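Long-range contacts in DotI (Legionella pneumophila, PDB 3WZ4), which forms part of an inner-membrane complex essential for type IV secretion, the chain here being its periplasmic domain: residues Y88-Q93 with I117-T122; V113-T118 with I129-F134. One frame throughout, in Å; residues are numbered along the deposited sequence.

Interaction 1. Residues Y88-Q93 with I117-T122; sequences YSWRVQ and ITRVST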
ATOM      1  N   TYR A  88      -4.436 -18.623  -4.833  1.00 12.84           N
ATOM      2  CA  TYR A  88      -4.872 -18.381  -3.466  1.00 14.17           C
ATOM      3  C   TYR A  88      -4.697 -16.909  -3.130  1.00 13.44           C
ATOM      4  O   TYR A  88      -3.679 -16.305  -3.470  1.00 14.32           O
ATOM      5  CB  TYR A  88      -4.100 -19.252  -2.471  1.00 15.06           C
ATOM      6  CG  TYR A  88      -4.871 -19.503  -1.192  1.00 16.69           C
ATOM      7  CD1 TYR A  88      -4.801 -18.612  -0.127  1.00 15.57           C
ATOM      8  CD2 TYR A  88      -5.686 -20.618  -1.060  1.00 16.82           C
ATOM      9  CE1 TYR A  88      -5.512 -18.835   1.037  1.00 15.41           C
ATOM     10  CE2 TYR A  88      -6.400 -20.848   0.101  1.00 15.54           C
ATOM     11  CZ  TYR A  88      -6.308 -19.955   1.143  1.00 13.38           C
ATOM     12  OH  TYR A  88      -7.016 -20.182   2.296  1.00 13.65           O
ATOM     13  N   SER A  89      -5.691 -16.332  -2.462  1.00 10.67           N
ATOM     14  CA  SER A  89      -5.705 -14.895  -2.228  1.00 11.50           C
ATOM     15  C   SER A  89      -6.170 -14.514  -0.825  1.00 11.53           C
ATOM     16  O   SER A  89      -6.790 -15.311  -0.124  1.00 11.37           O
ATOM     17  CB  SER A  89      -6.586 -14.208  -3.272  1.00 14.30           C
ATOM     18  OG  SER A  89      -6.145 -14.511  -4.581  1.00 16.08           O
ATOM     19  N   TRP A  90      -5.863 -13.283  -0.435  1.00 11.84           N
ATOM     20  CA  TRP A  90      -6.245 -12.746   0.862  1.00 11.43           C
ATOM     21  C   TRP A  90      -6.746 -11.325   0.696  1.00 13.67           C
ATOM     22  O   TRP A  90      -6.079 -10.496   0.076  1.00 14.65           O
ATOM     23  CB  TRP A  90      -5.041 -12.688   1.806  1.00 11.56           C
ATOM     24  CG  TRP A  90      -4.449 -14.005   2.182  1.00 12.48           C
ATOM     25  CD1 TRP A  90      -4.707 -14.728   3.314  1.00 13.15           C
ATOM     26  CD2 TRP A  90      -3.473 -14.747   1.447  1.00 13.52           C
ATOM     27  NE1 TRP A  90      -3.958 -15.878   3.320  1.00 11.65           N
ATOM     28  CE2 TRP A  90      -3.193 -15.915   2.184  1.00 12.16           C
ATOM     29  CE3 TRP A  90      -2.811 -14.540   0.233  1.00 12.14           C
ATOM     30  CZ2 TRP A  90      -2.282 -16.873   1.747  1.00 14.76           C
ATOM     31  CZ3 TRP A  90      -1.907 -15.492  -0.200  1.00 15.11           C
ATOM     32  CH2 TRP A  90      -1.652 -16.644   0.554  1.00 15.41           C
ATOM     33  N   ARG A  91      -7.917 -11.032   1.247  1.00 12.72           N
ATOM     34  CA  ARG A  91      -8.386  -9.653   1.297  0.50 15.00           C
ATOM     35  C   ARG A  91      -8.070  -9.085   2.675  1.00 12.59           C
ATOM     36  O   ARG A  91      -8.674  -9.476   3.674  1.00 13.30           O
ATOM     37  CB  ARG A  91      -9.881  -9.564   0.981  0.50 15.63           C
ATOM     38  CG  ARG A  91     -10.276  -8.258   0.305  0.50 20.75           C
ATOM     39  CD  ARG A  91     -11.726  -8.266  -0.164  0.50 24.76           C
ATOM     40  NE  ARG A  91     -11.976  -9.261  -1.206  0.50 25.69           N
ATOM     41  CZ  ARG A  91     -11.811  -9.043  -2.508  0.50 21.18           C
ATOM     42  NH1 ARG A  91     -11.386  -7.864  -2.939  0.50 19.93           N
ATOM     43  NH2 ARG A  91     -12.070 -10.007  -3.380  0.50 20.59           N
ATOM     44  N   VAL A  92      -7.104  -8.172   2.719  1.00  9.57           N
ATOM     45  CA  VAL A  92      -6.607  -7.625   3.978  1.00 10.87           C
ATOM     46  C   VAL A  92      -6.958  -6.152   4.173  1.00 13.33           C
ATOM     47  O   VAL A  92      -6.811  -5.341   3.262  1.00 13.21           O
ATOM     48  CB  VAL A  92      -5.078  -7.780   4.080  1.00 10.97           C
ATOM     49  CG1 VAL A  92      -4.540  -7.010   5.275  1.00  8.84           C
ATOM     50  CG2 VAL A  92      -4.700  -9.256   4.161  1.00 12.07           C
ATOM     51  N   GLN A  93      -7.405  -5.814   5.378  1.00 12.14           N
ATOM     52  CA  GLN A  93      -7.811  -4.454   5.689  1.00 14.71           C
ATOM     53  C   GLN A  93      -7.090  -3.934   6.928  1.00 15.48           C
ATOM     54  O   GLN A  93      -6.911  -4.663   7.904  1.00 14.34           O
ATOM     55  CB  GLN A  93      -9.322  -4.394   5.899  1.00 12.27           C
ATOM     56  CG  GLN A  93      -9.860  -2.994   6.113  1.00 15.93           C
ATOM     57  CD  GLN A  93     -11.372  -2.953   6.129  1.00 18.47           C
ATOM     58  OE1 GLN A  93     -12.012  -2.897   5.079  1.00 20.04           O
ATOM     59  NE2 GLN A  93     -11.954  -2.996   7.324  1.00 14.89           N
ATOM     60  N   ILE A 117      -4.551  -9.470  -1.969  1.00 14.53           N
ATOM     61  CA  ILE A 117      -3.222 -10.046  -2.108  1.00 12.58           C
ATOM     62  C   ILE A 117      -3.312 -11.443  -2.709  1.00 13.43           C
ATOM     63  O   ILE A 117      -4.128 -12.259  -2.280  1.00 12.69           O
ATOM     64  CB  ILE A 117      -2.499 -10.100  -0.746  1.00 14.83           C
ATOM     65  CG1 ILE A 117      -2.252  -8.681  -0.230  1.00 14.71           C
ATOM     66  CG2 ILE A 117      -1.194 -10.878  -0.853  1.00 10.85           C
ATOM     67  CD1 ILE A 117      -1.571  -8.632   1.117  1.00 17.73           C
ATOM     68  N   THR A 118      -2.483 -11.711  -3.714  1.00 11.42           N
ATOM     69  CA  THR A 118      -2.516 -13.002  -4.390  1.00 14.95           C
ATOM     70  C   THR A 118      -1.137 -13.645  -4.499  1.00 16.82           C
ATOM     71  O   THR A 118      -0.124 -12.958  -4.623  1.00 13.87           O
ATOM     72  CB  THR A 118      -3.116 -12.880  -5.803  1.00 18.19           C
ATOM     73  OG1 THR A 118      -2.249 -12.089  -6.623  1.00 25.31           O
ATOM     74  CG2 THR A 118      -4.485 -12.222  -5.743  1.00 20.37           C
ATOM     75  N   ARG A 119      -1.113 -14.971  -4.447  1.00 16.76           N
ATOM     76  CA  ARG A 119       0.116 -15.717  -4.667  1.00 21.81           C
ATOM     77  C   ARG A 119       0.555 -15.570  -6.116  1.00 23.24           C
ATOM     78  O   ARG A 119      -0.254 -15.695  -7.033  1.00 26.55           O
ATOM     79  CB  ARG A 119      -0.095 -17.194  -4.348  1.00 26.55           C
ATOM     80  CG  ARG A 119      -0.495 -17.467  -2.915  1.00 28.09           C
ATOM     81  CD  ARG A 119       0.554 -18.309  -2.215  1.00 32.98           C
ATOM     82  NE  ARG A 119       0.959 -19.451  -3.028  1.00 37.02           N
ATOM     83  CZ  ARG A 119       1.875 -20.339  -2.661  1.00 45.76           C
ATOM     84  NH1 ARG A 119       2.483 -20.222  -1.485  1.00 45.64           N
ATOM     85  NH2 ARG A 119       2.184 -21.348  -3.466  1.00 46.32           N
ATOM     86  N   VAL A 120       1.838 -15.295  -6.315  1.00 22.53           N
ATOM     87  CA  VAL A 120       2.407 -15.215  -7.652  1.00 24.24           C
ATOM     88  C   VAL A 120       3.687 -16.039  -7.707  1.00 31.44           C
ATOM     89  O   VAL A 120       4.104 -16.617  -6.702  1.00 25.50           O
ATOM     90  CB  VAL A 120       2.710 -13.759  -8.065  1.00 25.93           C
ATOM     91  CG1 VAL A 120       1.417 -12.972  -8.222  1.00 23.21           C
ATOM     92  CG2 VAL A 120       3.632 -13.093  -7.048  1.00 25.13           C
ATOM     93  N   SER A 121       4.305 -16.094  -8.881  1.00 29.71           N
ATOM     94  CA  SER A 121       5.523 -16.875  -9.065  1.00 31.92           C
ATOM     95  C   SER A 121       6.724 -16.209  -8.400  1.00 33.59           C
ATOM     96  O   SER A 121       6.964 -15.017  -8.590  1.00 34.79           O
ATOM     97  CB  SER A 121       5.798 -17.084 -10.555  1.00 32.94           C
ATOM     98  OG  SER A 121       7.054 -17.707 -10.756  1.00 40.25           O
ATOM     99  N   THR A 122       7.476 -16.983  -7.623  1.00 30.85           N
ATOM    100  CA  THR A 122       8.678 -16.470  -6.970  1.00 34.76           C
ATOM    101  C   THR A 122       9.758 -16.117  -7.991  1.00 34.95           C
ATOM    102  O   THR A 122      10.739 -15.451  -7.663  1.00 35.86           O
ATOM    103  CB  THR A 122       9.249 -17.474  -5.943  1.00 34.83           C
ATOM    104  OG1 THR A 122       9.158 -18.805  -6.469  1.00 42.09           O
ATOM    105  CG2 THR A 122       8.477 -17.403  -4.636  1.00 39.66           C
TER

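Interaction 2. Residues V113-T118 with I129-F134; sequences VTMLIT and IGISQF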
ATOM      1  N   VAL A 113      -7.095   1.115   4.605  1.00 15.55           N
ATOM      2  CA  VAL A 113      -6.530   0.513   3.405  1.00 15.37           C
ATOM      3  C   VAL A 113      -7.080  -0.898   3.227  1.00 13.67           C
ATOM      4  O   VAL A 113      -7.085  -1.700   4.162  1.00 12.22           O
ATOM      5  CB  VAL A 113      -4.992   0.456   3.467  1.00 12.34           C
ATOM      6  CG1 VAL A 113      -4.434  -0.198   2.215  1.00 13.32           C
ATOM      7  CG2 VAL A 113      -4.411   1.853   3.648  1.00 12.42           C
ATOM      8  N   THR A 114      -7.561  -1.195   2.026  1.00 14.46           N
ATOM      9  CA  THR A 114      -8.031  -2.537   1.723  1.00 14.07           C
ATOM     10  C   THR A 114      -7.251  -3.088   0.539  1.00 15.42           C
ATOM     11  O   THR A 114      -7.196  -2.472  -0.526  1.00 14.44           O
ATOM     12  CB  THR A 114      -9.540  -2.560   1.429  1.00 15.90           C
ATOM     13  OG1 THR A 114     -10.231  -1.808   2.435  1.00 15.25           O
ATOM     14  CG2 THR A 114     -10.061  -3.989   1.427  1.00 16.12           C
HETATM   15  N   MSE A 115      -6.637  -4.249   0.737  1.00 13.65           N
HETATM   16  CA  MSE A 115      -5.772  -4.839  -0.272  1.00 13.48           C
HETATM   17  C   MSE A 115      -6.232  -6.238  -0.664  1.00 13.81           C
HETATM   18  O   MSE A 115      -6.622  -7.040   0.188  1.00 14.46           O
HETATM   19  CB  MSE A 115      -4.329  -4.906   0.239  1.00 11.53           C
HETATM   20  CG  MSE A 115      -3.673  -3.553   0.482  1.00 13.96           C
HETATM   21 SE   MSE A 115      -2.060  -3.685   1.589  1.00 20.28          SE
HETATM   22  CE  MSE A 115      -2.906  -3.835   3.342  1.00 15.86           C
ATOM     23  N   LEU A 116      -6.191  -6.524  -1.958  1.00 10.93           N
ATOM     24  CA  LEU A 116      -6.330  -7.892  -2.427  1.00 14.12           C
ATOM     25  C   LEU A 116      -4.932  -8.429  -2.696  1.00 11.25           C
ATOM     26  O   LEU A 116      -4.203  -7.896  -3.530  1.00 12.45           O
ATOM     27  CB  LEU A 116      -7.196  -7.965  -3.688  1.00 12.44           C
ATOM     28  CG  LEU A 116      -7.338  -9.356  -4.315  1.00 14.20           C
ATOM     29  CD1 LEU A 116      -8.011 -10.319  -3.349  1.00 13.73           C
ATOM     30  CD2 LEU A 116      -8.104  -9.290  -5.630  1.00 14.38           C
ATOM     31  N   ILE A 117      -4.551  -9.470  -1.969  1.00 14.53           N
ATOM     32  CA  ILE A 117      -3.222 -10.046  -2.108  1.00 12.58           C
ATOM     33  C   ILE A 117      -3.312 -11.443  -2.709  1.00 13.43           C
ATOM     34  O   ILE A 117      -4.128 -12.259  -2.280  1.00 12.69           O
ATOM     35  CB  ILE A 117      -2.499 -10.100  -0.746  1.00 14.83           C
ATOM     36  CG1 ILE A 117      -2.252  -8.681  -0.230  1.00 14.71           C
ATOM     37  CG2 ILE A 117      -1.194 -10.878  -0.853  1.00 10.85           C
ATOM     38  CD1 ILE A 117      -1.571  -8.632   1.117  1.00 17.73           C
ATOM     39  N   THR A 118      -2.483 -11.711  -3.714  1.00 11.42           N
ATOM     40  CA  THR A 118      -2.516 -13.002  -4.390  1.00 14.95           C
ATOM     41  C   THR A 118      -1.137 -13.645  -4.499  1.00 16.82           C
ATOM     42  O   THR A 118      -0.124 -12.958  -4.623  1.00 13.87           O
ATOM     43  CB  THR A 118      -3.116 -12.880  -5.803  1.00 18.19           C
ATOM     44  OG1 THR A 118      -2.249 -12.089  -6.623  1.00 25.31           O
ATOM     45  CG2 THR A 118      -4.485 -12.222  -5.743  1.00 20.37           C
ATOM     46  N   ILE A 129       4.144 -13.414  -3.142  1.00 19.80           N
ATOM     47  CA  ILE A 129       2.839 -12.767  -3.118  1.00 19.34           C
ATOM     48  C   ILE A 129       2.965 -11.324  -3.588  1.00 15.83           C
ATOM     49  O   ILE A 129       4.041 -10.731  -3.512  1.00 18.16           O
ATOM     50  CB  ILE A 129       2.216 -12.776  -1.705  1.00 19.35           C
ATOM     51  CG1 ILE A 129       3.197 -12.185  -0.688  1.00 19.61           C
ATOM     52  CG2 ILE A 129       1.799 -14.187  -1.303  1.00 18.00           C
ATOM     53  CD1 ILE A 129       2.610 -12.006   0.692  1.00 18.17           C
ATOM     54  N   GLY A 130       1.857 -10.772  -4.075  1.00 13.30           N
ATOM     55  CA  GLY A 130       1.810  -9.391  -4.514  1.00 13.02           C
ATOM     56  C   GLY A 130       0.416  -8.805  -4.399  1.00 11.57           C
ATOM     57  O   GLY A 130      -0.575  -9.534  -4.358  1.00 10.01           O
ATOM     58  N   ILE A 131       0.340  -7.479  -4.347  1.00 10.98           N
ATOM     59  CA  ILE A 131      -0.939  -6.785  -4.257  1.00  9.74           C
ATOM     60  C   ILE A 131      -1.564  -6.612  -5.637  1.00  9.91           C
ATOM     61  O   ILE A 131      -0.932  -6.073  -6.547  1.00 11.99           O
ATOM     62  CB  ILE A 131      -0.772  -5.408  -3.598  1.00 10.24           C
ATOM     63  CG1 ILE A 131      -0.298  -5.570  -2.150  1.00 10.61           C
ATOM     64  CG2 ILE A 131      -2.074  -4.618  -3.662  1.00  9.68           C
ATOM     65  CD1 ILE A 131       0.169  -4.279  -1.511  1.00  8.18           C
ATOM     66  N   SER A 132      -2.802  -7.078  -5.788  1.00 11.14           N
ATOM     67  CA  SER A 132      -3.536  -6.938  -7.045  1.00 13.26           C
ATOM     68  C   SER A 132      -4.478  -5.736  -7.020  1.00 13.01           C
ATOM     69  O   SER A 132      -4.809  -5.172  -8.060  1.00 11.87           O
ATOM     70  CB  SER A 132      -4.325  -8.212  -7.360  1.00 13.34           C
ATOM     71  OG  SER A 132      -3.462  -9.237  -7.825  1.00 24.66           O
ATOM     72  N   GLN A 133      -4.911  -5.348  -5.826  1.00 12.84           N
ATOM     73  CA  GLN A 133      -5.761  -4.177  -5.683  1.00 11.94           C
ATOM     74  C   GLN A 133      -5.436  -3.433  -4.401  1.00 12.85           C
ATOM     75  O   GLN A 133      -5.289  -4.035  -3.339  1.00 11.87           O
ATOM     76  CB  GLN A 133      -7.244  -4.554  -5.713  1.00 15.97           C
ATOM     77  CG  GLN A 133      -8.168  -3.345  -5.737  1.00 20.51           C
ATOM     78  CD  GLN A 133      -9.636  -3.720  -5.786  1.00 27.41           C
ATOM     79  OE1 GLN A 133     -10.107  -4.532  -4.992  1.00 29.27           O
ATOM     80  NE2 GLN A 133     -10.368  -3.125  -6.722  1.00 29.67           N
ATOM     81  N   PHE A 134      -5.326  -2.115  -4.518  1.00 13.71           N
ATOM     82  CA  PHE A 134      -4.988  -1.254  -3.400  1.00 12.83           C
ATOM     83  C   PHE A 134      -6.057  -0.170  -3.295  1.00 16.80           C
ATOM     84  O   PHE A 134      -6.135   0.718  -4.141  1.00 15.91           O
ATOM     85  CB  PHE A 134      -3.614  -0.627  -3.635  1.00 11.31           C
ATOM     86  CG  PHE A 134      -3.001  -0.016  -2.407  1.00 15.72           C
ATOM     87  CD1 PHE A 134      -3.319   1.279  -2.025  1.00 12.27           C
ATOM     88  CD2 PHE A 134      -2.092  -0.730  -1.641  1.00 12.48           C
ATOM     89  CE1 PHE A 134      -2.747   1.846  -0.902  1.00 13.66           C
ATOM     90  CE2 PHE A 134      -1.517  -0.167  -0.516  1.00 12.17           C
ATOM     91  CZ  PHE A 134      -1.844   1.121  -0.147  1.00 11.77           C
TER
HETATM   92  O   HOH W   1      -9.098  -4.156  -2.208  1.00 20.41           O

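Interaction 1. Residues Y88-Q93 with I117-T122
Ser89 and Thr118 face each other as an antiparallel non-hydrogen-bonded pair and Trp90 and Ile117 as the hydrogen-bonded pair beside it, the strand axes 4.6 Å apart and 164° between their directions. Trp90 N gives its hydrogen to Ile117 O over 2.7 Å, in the carbonyl plane, and Ile117 N returns the bond to Trp90 O at 2.8 Å. Towards the end of the strand, Arg119 N meets Tyr88 O almost straight on, with a C=O...donor angle of 176°. With CG of Trp90 anti to the carbonyl carbon (chi1 -65°), the indole turns the edge of its six-membered ring toward the neighbouring strand, Trp90 CE3 coming 4.1 Å from Ile117 CG2. That rim meets the aliphatic part of Arg119, Trp90 CZ3 lying 3.6 Å from Arg119 CG and Arg119 CD in the ring plane by Trp90 CH2. The ring of Tyr88, from the same strand, lies against one indole face through CD1. On the other face of the sheet Ser89 OG sits 3.1 Å from Thr118 CG2, a close polar-to-methyl approach; that hydroxyl is hydrogen-bonded to Arg87 O. Helix 7-21 packs on the Trp90 and Ile117 side, where Asp7 accepts from Trp90 NE1. Arg119 thus packs through its methylenes, while its NH1 bonds to the carbonyl oxygen of His3, left from the expression tag, dividing apolar packing and charge along one side chain.

Interaction 2. Residues V113-T118 with I129-F134
Phe134 and Met115 meet on the helix-covered face of a beta hairpin whose second strand is interrupted by a classic beta bulge: Ser132 and Gln133 both stand opposite Leu116. The bulge is fixed by two bonds to that one residue, Ser132 N to Leu116 O at 2.8 Å and Leu116 N to Gln133 O at 3.0 Å, and the chain turns a corner at 132. Before it, Thr118 and Gly130 form a hydrogen-bonded pair, each N-H reaching the other's carbonyl oxygen.

Met115, present as selenomethionine, can be followed outward. Its CB lies near Gln133 O; CG, anti to the carbonyl carbon (chi1 -65°), comes 3.9 Å from Phe134 CD2, the two side chains running side by side. Chi2 (164°) carries SE onward to Ile131 CD1, 3.9 Å away, and to the Phe134 ring, 5.1 Å from its centroid and 57° off its normal, an oblique Met-aromatic contact. The bend at chi3 then turns the tip away from that ring, Met115 CE lying 4.1 Å from both Val92 CG1 and Val113 CG1. Val113 CG1 meets the ring differently, over its face and 4.1 Å from the centroid, a CH-pi contact. Ile117 touches Ile131 through their CG1 atoms and Ile129 through its CG2. Ala14 and Ala17 of helix 7-21 help cover this apolar row, and Phe48 packs edge-to-face with Phe134.

The other face is mixed: Leu116 CB packs on Gln133 CB, among polar groups. Ser132 OG, held chiefly by Glu43 and Thr41, takes a weak bond from Thr118 OG1. Near Gln133 a water donates to OE1 at 3.0 Å and, weakly, to Thr114 O.

Strand 106-119 is the member common to both contacts, pairing with strand 87-101 in interaction 1 and with strand 129-138 in interaction 2, and Ile117 and Thr118 take part in both. The centres are about 6 Å apart, and Val92 O to Met115 N, a probable hydrogen bond, joins the two. Along the chain the order is 88-93, 113-118 overlapping 117-122, then 129-134, so two successive hairpins build three neighbouring strands of one antiparallel sheet. Helix 7-21 packs against the side bearing Val92, Met115, Ile117 and Ile131, which ties both contacts to a single helix-sheet core, consistent with the NTF2-like clan of this periplasmic domain.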